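PDB 3DX5: 3-dehydroshikimate dehydratase from Bacillus anthracis, which catalyses the manganese-dependent dehydration of 3-dehydroshikimate to 3,4-dihydroxybenzoate, the catechol building block of the siderophore petrobactin. Local coordinates for residues 69-74 and 87-92; 127-132 and 137-142. All blocks are in the same frame, centred on the assembly; numbering follows the deposited sequence. Where two conformers were deposited one is given.

Contact 1 (69-74 and 87-92); sequences DYLDIS and EQLAIL. With DHB (3,4-dihydroxybenzoic acid), chain D.
Leu-89 of the helix reaches the 69-74 loop with both of its methyl groups, and each finds a different neighbour. CD1 meets Leu-71 CD2 at 3.8 Å, the two leucine side chains running past each other in opposite directions. CD2 comes to 3.7 Å from Asp-69 OD1, a plain van der Waals approach of a methyl to a carboxylate oxygen. With CG of Leu-89 opposite its own carbonyl carbon (chi1 -74°), the fork is spread toward the loop. No hydrogen bond joins the segments, and the touching area is small but buried.

The next shell is polar. Asp-69 OD2 accepts the N-H of Tyr-70 at 2.7 Å, through the lone pair facing away from OD1; the bond is bent, at 131°. The same OD2 forms a salt bridge with Lys-85, one turn before Leu-89 on helix 79-96, and Lys-85 also donates to the carbonyl of Tyr-70. Thus the helix holds the loop by an apolar and an ionic link side by side. Farther along the loop, Asp-72 OD1 takes the backbone N of Ser-74 at 3.1 Å, an Asx turn, and Ser-74 OG as well.

Tyr-70 turns the other way, into the pocket, where its OH donates to O1 of 3,4-dihydroxybenzoic acid at 2.5 Å, with O1 lying in the plane of the ring at its edge. Trp-35 NE1 bonds to the same hydroxyl, and Arg-102 makes a cation-pi contact with the ring. This is the loop following strand 64-68 of a TIM barrel, where active-site residues are carried. Asp-69 and Lys-85 thus form a second shell, probably helping to fix the backbone from which the Tyr-70 phenol reaches the ligand carboxylate.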
loop_
_atom_site.group_PDB
_atom_site.type_symbol
_atom_site.label_atom_id
_atom_site.label_comp_id
_atom_site.label_asym_id
_atom_site.label_seq_id
_atom_site.Cartn_x
_atom_site.Cartn_y
_atom_site.Cartn_z
ATOM N N ASP A 69 -1.053 12.176 6.583
ATOM C CA ASP A 69 -1.912 12.018 5.443
ATOM C C ASP A 69 -1.371 12.813 4.265
ATOM O O ASP A 69 -0.161 13.048 4.193
ATOM C CB ASP A 69 -3.351 12.395 5.827
ATOM C CG ASP A 69 -4.395 11.563 5.051
ATOM O OD1 ASP A 69 -5.284 10.965 5.701
ATOM O OD2 ASP A 69 -4.328 11.508 3.789
ATOM N N TYR A 70 -2.250 13.200 3.343
ATOM C CA TYR A 70 -1.872 13.767 2.043
ATOM C C TYR A 70 -3.026 14.676 1.690
ATOM O O TYR A 70 -4.144 14.207 1.519
ATOM C CB TYR A 70 -1.746 12.644 0.957
ATOM C CG TYR A 70 -0.924 11.434 1.423
ATOM C CD1 TYR A 70 0.467 11.373 1.194
ATOM C CD2 TYR A 70 -1.531 10.364 2.133
ATOM C CE1 TYR A 70 1.231 10.278 1.660
ATOM C CE2 TYR A 70 -0.771 9.309 2.622
ATOM C CZ TYR A 70 0.602 9.265 2.376
ATOM O OH TYR A 70 1.353 8.189 2.841
ATOM N N LEU A 71 -2.799 15.975 1.626
ATOM C CA LEU A 71 -3.889 16.870 1.230
ATOM C C LEU A 71 -3.612 17.420 -0.158
ATOM O O LEU A 71 -2.575 17.999 -0.393
ATOM C CB LEU A 71 -4.067 17.996 2.241
ATOM C CG LEU A 71 -4.372 17.515 3.660
ATOM C CD1 LEU A 71 -4.242 18.682 4.661
ATOM C CD2 LEU A 71 -5.791 16.862 3.688
ATOM N N ASP A 72 -4.546 17.224 -1.069
ATOM C CA ASP A 72 -4.356 17.674 -2.416
ATOM C C ASP A 72 -4.731 19.150 -2.541
ATOM O O ASP A 72 -5.911 19.517 -2.540
ATOM C CB ASP A 72 -5.164 16.814 -3.387
ATOM C CG ASP A 72 -4.870 17.161 -4.844
ATOM O OD1 ASP A 72 -3.918 17.937 -5.122
ATOM O OD2 ASP A 72 -5.603 16.669 -5.722
ATOM N N ILE A 73 -3.725 20.001 -2.641
ATOM C CA ILE A 73 -4.013 21.405 -2.872
ATOM C C ILE A 73 -3.447 21.906 -4.229
ATOM O O ILE A 73 -3.346 23.095 -4.464
ATOM C CB ILE A 73 -3.773 22.321 -1.566
ATOM C CG1 ILE A 73 -2.553 21.966 -0.771
ATOM C CG2 ILE A 73 -4.773 21.980 -0.490
ATOM C CD1 ILE A 73 -1.370 22.032 -1.538
ATOM N N SER A 74 -3.097 20.973 -5.112
ATOM C CA SER A 74 -2.731 21.289 -6.494
ATOM C C SER A 74 -3.891 21.972 -7.248
ATOM O O SER A 74 -5.044 21.930 -6.815
ATOM C CB SER A 74 -2.312 20.025 -7.240
ATOM O OG SER A 74 -3.453 19.268 -7.653
ATOM N N GLU A 87 -11.887 18.462 7.328
ATOM C CA GLU A 87 -12.890 18.398 8.353
ATOM C C GLU A 87 -12.994 17.000 8.949
ATOM O O GLU A 87 -13.226 16.869 10.143
ATOM C CB GLU A 87 -14.251 18.879 7.827
ATOM C CG GLU A 87 -14.243 20.375 7.436
ATOM C CD GLU A 87 -15.457 20.797 6.589
ATOM O OE1 GLU A 87 -16.334 19.951 6.309
ATOM O OE2 GLU A 87 -15.543 21.981 6.198
ATOM N N GLN A 88 -12.833 15.958 8.128
ATOM C CA GLN A 88 -12.857 14.594 8.657
ATOM C C GLN A 88 -11.575 14.288 9.496
ATOM O O GLN A 88 -11.646 13.675 10.557
ATOM C CB GLN A 88 -13.087 13.565 7.530
ATOM C CG GLN A 88 -13.013 12.066 7.971
ATOM C CD GLN A 88 -14.027 11.685 9.064
ATOM O OE1 GLN A 88 -14.959 12.458 9.396
ATOM N NE2 GLN A 88 -13.854 10.490 9.626
ATOM N N LEU A 89 -10.418 14.734 9.024
ATOM C CA LEU A 89 -9.183 14.611 9.776
ATOM C C LEU A 89 -9.236 15.284 11.155
ATOM O O LEU A 89 -8.687 14.742 12.114
ATOM C CB LEU A 89 -7.977 15.112 8.969
ATOM C CG LEU A 89 -7.482 14.224 7.821
ATOM C CD1 LEU A 89 -6.576 15.013 6.902
ATOM C CD2 LEU A 89 -6.743 13.015 8.372
ATOM N N ALA A 90 -9.933 16.417 11.266
ATOM C CA ALA A 90 -10.102 17.093 12.541
ATOM C C ALA A 90 -10.959 16.237 13.475
ATOM O O ALA A 90 -10.700 16.165 14.681
ATOM C CB ALA A 90 -10.729 18.495 12.325
ATOM N N ILE A 91 -11.972 15.571 12.931
ATOM C CA ILE A 91 -12.751 14.606 13.712
ATOM C C ILE A 91 -11.861 13.445 14.255
ATOM O O ILE A 91 -11.886 13.101 15.479
ATOM C CB ILE A 91 -13.948 14.057 12.881
ATOM C CG1 ILE A 91 -15.032 15.129 12.811
ATOM C CG2 ILE A 91 -14.471 12.758 13.495
ATOM C CD1 ILE A 91 -16.222 14.807 11.905
ATOM N N LEU A 92 -11.081 12.845 13.350
ATOM C CA LEU A 92 -10.144 11.771 13.713
ATOM C C LEU A 92 -9.115 12.257 14.749
ATOM O O LEU A 92 -8.868 11.572 15.737
ATOM C CB LEU A 92 -9.451 11.179 12.469
ATOM C CG LEU A 92 -10.345 10.563 11.389
ATOM C CD1 LEU A 92 -9.513 10.169 10.209
ATOM C CD2 LEU A 92 -11.139 9.323 11.903
HETATM C C1 DHB D . 6.178 8.789 2.716
HETATM C C2 DHB D . 7.086 9.402 3.573
HETATM C C3 DHB D . 8.450 9.418 3.265
HETATM O O3 DHB D . 9.404 10.006 4.054
HETATM C C4 DHB D . 8.889 8.804 2.009
HETATM O O4 DHB D . 10.213 8.847 1.742
HETATM C C5 DHB D . 7.967 8.220 1.145
HETATM C C6 DHB D . 6.610 8.216 1.517
HETATM C C DHB D . 4.706 8.771 3.095
HETATM O O1 DHB D . 3.825 8.288 2.376
HETATM O O2 DHB D . 4.328 9.277 4.267
#

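Contact 2 (127-132 and 137-142); sequences MICELF and MYVLLE. With MN (manganese (II) ion), chain B; DHB (3,4-dihydroxybenzoic acid), chain D.
Val-139, the third residue of the 137-142 segment, presses its CG2 methyl against Phe-132 CD2 at 3.5 Å, meeting the ring obliquely. The same methyl lies 3.9 Å from Ile-128 CG2, which itself sits at the ring edge in its plane, while Cys-129 SG flanks Val-139 CB at 4.2 Å. Placing CG1 opposite the backbone N (chi1 176°) leaves CG2 to fill the angle between Ile-128 and Phe-132. Around this valine the packing is close and wholly apolar; Leu-131 CD2 lies over one face of the phenylalanine ring.

The turn end is joined differently. Met-137, a selenomethionine here, donates its backbone N-H to Phe-132 O at 3.0 Å, from well above the carbonyl plane. In one of its two modelled conformers the selenium lies at the ring edge, 4.0 Å from Phe-132 CD1, so this Met-aromatic contact is less certain than the backbone bond. On the outward side of helix 115-134, Met-127 and Glu-130 are exposed and play no part in the packing against the strand.

The axes of 127-132 and 138-142 run roughly antiparallel, at 143°, as the helix and the returning strand of a beta-alpha-beta unit that begins with strand 100-103. Toward the C-terminal end of strand 138-142 the helix falls away, and Glu-142 extends into the active site. Its OE2 binds the manganese ion at 2.1 Å; Asp-172, His-198 and Glu-253 are further ligands, and O3 of 3,4-dihydroxybenzoic acid also lies 2.1 Å from the metal. OE1 forms a salt bridge with Arg-102, so the two oxygens have separate tasks: one coordinates the metal, while the other ties the carboxylate to a substrate-binding arginine and probably helps set its orientation.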
loop_
_atom_site.group_PDB
_atom_site.type_symbol
_atom_site.label_atom_id
_atom_site.label_comp_id
_atom_site.label_asym_id
_atom_site.label_seq_id
_atom_site.Cartn_x
_atom_site.Cartn_y
_atom_site.Cartn_z
HETATM N N MSE A 127 -5.005 28.702 3.816
HETATM C CA MSE A 127 -6.424 28.338 4.042
HETATM C C MSE A 127 -6.567 27.088 4.888
HETATM O O MSE A 127 -7.399 27.045 5.779
HETATM C CB MSE A 127 -7.169 28.134 2.716
HETATM C CG MSE A 127 -7.350 29.440 1.959
HETATM SE SE MSE A 127 -8.155 29.186 0.187
HETATM C CE MSE A 127 -9.849 28.470 0.847
ATOM N N ILE A 128 -5.763 26.071 4.596
ATOM C CA ILE A 128 -5.781 24.838 5.383
ATOM C C ILE A 128 -5.316 25.090 6.821
ATOM O O ILE A 128 -5.899 24.545 7.747
ATOM C CB ILE A 128 -4.983 23.747 4.680
ATOM C CG1 ILE A 128 -5.869 23.158 3.562
ATOM C CG2 ILE A 128 -4.550 22.649 5.655
ATOM C CD1 ILE A 128 -5.058 22.488 2.492
ATOM N N CYS A 129 -4.294 25.926 6.993
ATOM C CA CYS A 129 -3.862 26.342 8.320
ATOM C C CYS A 129 -4.985 27.030 9.097
ATOM O O CYS A 129 -5.172 26.753 10.296
ATOM C CB CYS A 129 -2.650 27.274 8.226
ATOM S SG CYS A 129 -1.165 26.367 7.804
ATOM N N GLU A 130 -5.732 27.913 8.440
ATOM C CA GLU A 130 -6.816 28.621 9.117
ATOM C C GLU A 130 -7.975 27.696 9.505
ATOM O O GLU A 130 -8.605 27.891 10.545
ATOM C CB GLU A 130 -7.296 29.828 8.302
ATOM C CG GLU A 130 -6.620 31.124 8.723
ATOM C CD GLU A 130 -7.075 31.603 10.101
ATOM O OE1 GLU A 130 -6.285 31.545 11.079
ATOM O OE2 GLU A 130 -8.242 32.028 10.199
ATOM N N LEU A 131 -8.245 26.686 8.681
ATOM C CA LEU A 131 -9.220 25.648 9.046
ATOM C C LEU A 131 -8.773 24.884 10.326
ATOM O O LEU A 131 -9.521 24.806 11.321
ATOM C CB LEU A 131 -9.413 24.676 7.878
ATOM C CG LEU A 131 -10.557 23.660 7.962
ATOM C CD1 LEU A 131 -10.981 23.210 6.578
ATOM C CD2 LEU A 131 -10.132 22.428 8.776
ATOM N N PHE A 132 -7.565 24.323 10.300
ATOM C CA PHE A 132 -7.061 23.568 11.445
ATOM C C PHE A 132 -6.831 24.436 12.689
ATOM O O PHE A 132 -6.997 23.946 13.818
ATOM C CB PHE A 132 -5.801 22.756 11.091
ATOM C CG PHE A 132 -6.100 21.524 10.277
ATOM C CD1 PHE A 132 -6.837 20.472 10.826
ATOM C CD2 PHE A 132 -5.720 21.454 8.932
ATOM C CE1 PHE A 132 -7.121 19.330 10.063
ATOM C CE2 PHE A 132 -6.002 20.314 8.138
ATOM C CZ PHE A 132 -6.695 19.257 8.699
HETATM N N MSE A 137 -5.157 22.917 15.962
HETATM C CA MSE A 137 -4.338 21.851 15.416
HETATM C C MSE A 137 -3.315 22.439 14.460
HETATM O O MSE A 137 -3.564 23.463 13.834
HETATM C CB MSE A 137 -5.233 20.850 14.681
HETATM C CG MSE A 137 -6.162 20.056 15.608
HETATM SE SE MSE A 137 -7.451 19.062 14.546
HETATM C CE MSE A 137 -8.736 18.467 15.947
ATOM N N TYR A 138 -2.167 21.779 14.351
ATOM C CA TYR A 138 -1.061 22.249 13.529
ATOM C C TYR A 138 -0.949 21.421 12.276
ATOM O O TYR A 138 -1.112 20.171 12.318
ATOM C CB TYR A 138 0.263 22.194 14.295
ATOM C CG TYR A 138 0.257 23.102 15.507
ATOM C CD1 TYR A 138 0.557 24.470 15.384
ATOM C CD2 TYR A 138 -0.138 22.618 16.757
ATOM C CE1 TYR A 138 0.508 25.331 16.484
ATOM C CE2 TYR A 138 -0.183 23.478 17.884
ATOM C CZ TYR A 138 0.163 24.824 17.724
ATOM O OH TYR A 138 0.111 25.667 18.798
ATOM N N VAL A 139 -0.623 22.120 11.180
ATOM C CA VAL A 139 -0.324 21.486 9.906
ATOM C C VAL A 139 1.194 21.386 9.767
ATOM O O VAL A 139 1.893 22.403 9.679
ATOM C CB VAL A 139 -0.911 22.328 8.724
ATOM C CG1 VAL A 139 -0.528 21.722 7.357
ATOM C CG2 VAL A 139 -2.397 22.444 8.882
ATOM N N LEU A 140 1.714 20.164 9.718
ATOM C CA LEU A 140 3.144 19.960 9.549
ATOM C C LEU A 140 3.467 19.567 8.124
ATOM O O LEU A 140 3.016 18.505 7.644
ATOM C CB LEU A 140 3.643 18.851 10.479
ATOM C CG LEU A 140 3.926 19.278 11.927
ATOM C CD1 LEU A 140 2.593 19.673 12.662
ATOM C CD2 LEU A 140 4.646 18.177 12.663
ATOM N N LEU A 141 4.269 20.385 7.447
ATOM C CA LEU A 141 4.758 20.001 6.137
ATOM C C LEU A 141 5.987 19.161 6.337
ATOM O O LEU A 141 6.869 19.503 7.138
ATOM C CB LEU A 141 5.118 21.244 5.283
ATOM C CG LEU A 141 3.986 22.266 5.084
ATOM C CD1 LEU A 141 4.520 23.482 4.272
ATOM C CD2 LEU A 141 2.753 21.651 4.427
ATOM N N GLU A 142 6.051 18.060 5.617
ATOM C CA GLU A 142 7.207 17.169 5.698
ATOM C C GLU A 142 8.274 17.620 4.666
ATOM O O GLU A 142 7.936 17.968 3.553
ATOM C CB GLU A 142 6.749 15.718 5.462
ATOM C CG GLU A 142 7.875 14.716 5.620
ATOM C CD GLU A 142 7.355 13.333 5.883
ATOM O OE1 GLU A 142 6.330 13.177 6.580
ATOM O OE2 GLU A 142 7.993 12.398 5.396
HETATM MN MN MN B . 9.129 10.777 6.027
HETATM C C1 DHB D . 6.178 8.789 2.716
HETATM C C2 DHB D . 7.086 9.402 3.573
HETATM C C3 DHB D . 8.450 9.418 3.265
HETATM O O3 DHB D . 9.404 10.006 4.054
HETATM C C4 DHB D . 8.889 8.804 2.009
HETATM O O4 DHB D . 10.213 8.847 1.742
HETATM C C5 DHB D . 7.967 8.220 1.145
HETATM C C6 DHB D . 6.610 8.216 1.517
HETATM C C DHB D . 4.706 8.771 3.095
HETATM O O1 DHB D . 3.825 8.288 2.376
HETATM O O2 DHB D . 4.328 9.277 4.267
#

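Contact 1 comes first along the chain of this TIM barrel, and contact 2 follows after strand 100-103; their centres lie 9 Å apart. They also touch: Leu-71 CD1 and Ile-128 CG2 are 4.1 Å apart, and the backbone at Ala-90 lies against Phe-132, so helices 79-96 and 115-134 pack as neighbours on the outside of the barrel. Both contacts reach the same ligand at the C-terminal ends of the strands, 69-74 from its carboxylate and 137-142 from its metal-bound catechol oxygen. Between them in sequence, Arg-102 of strand 100-103 joins the two sites, with a cation-pi contact to Tyr-70, a salt bridge to Glu-142 and a hydrogen bond to the ligand.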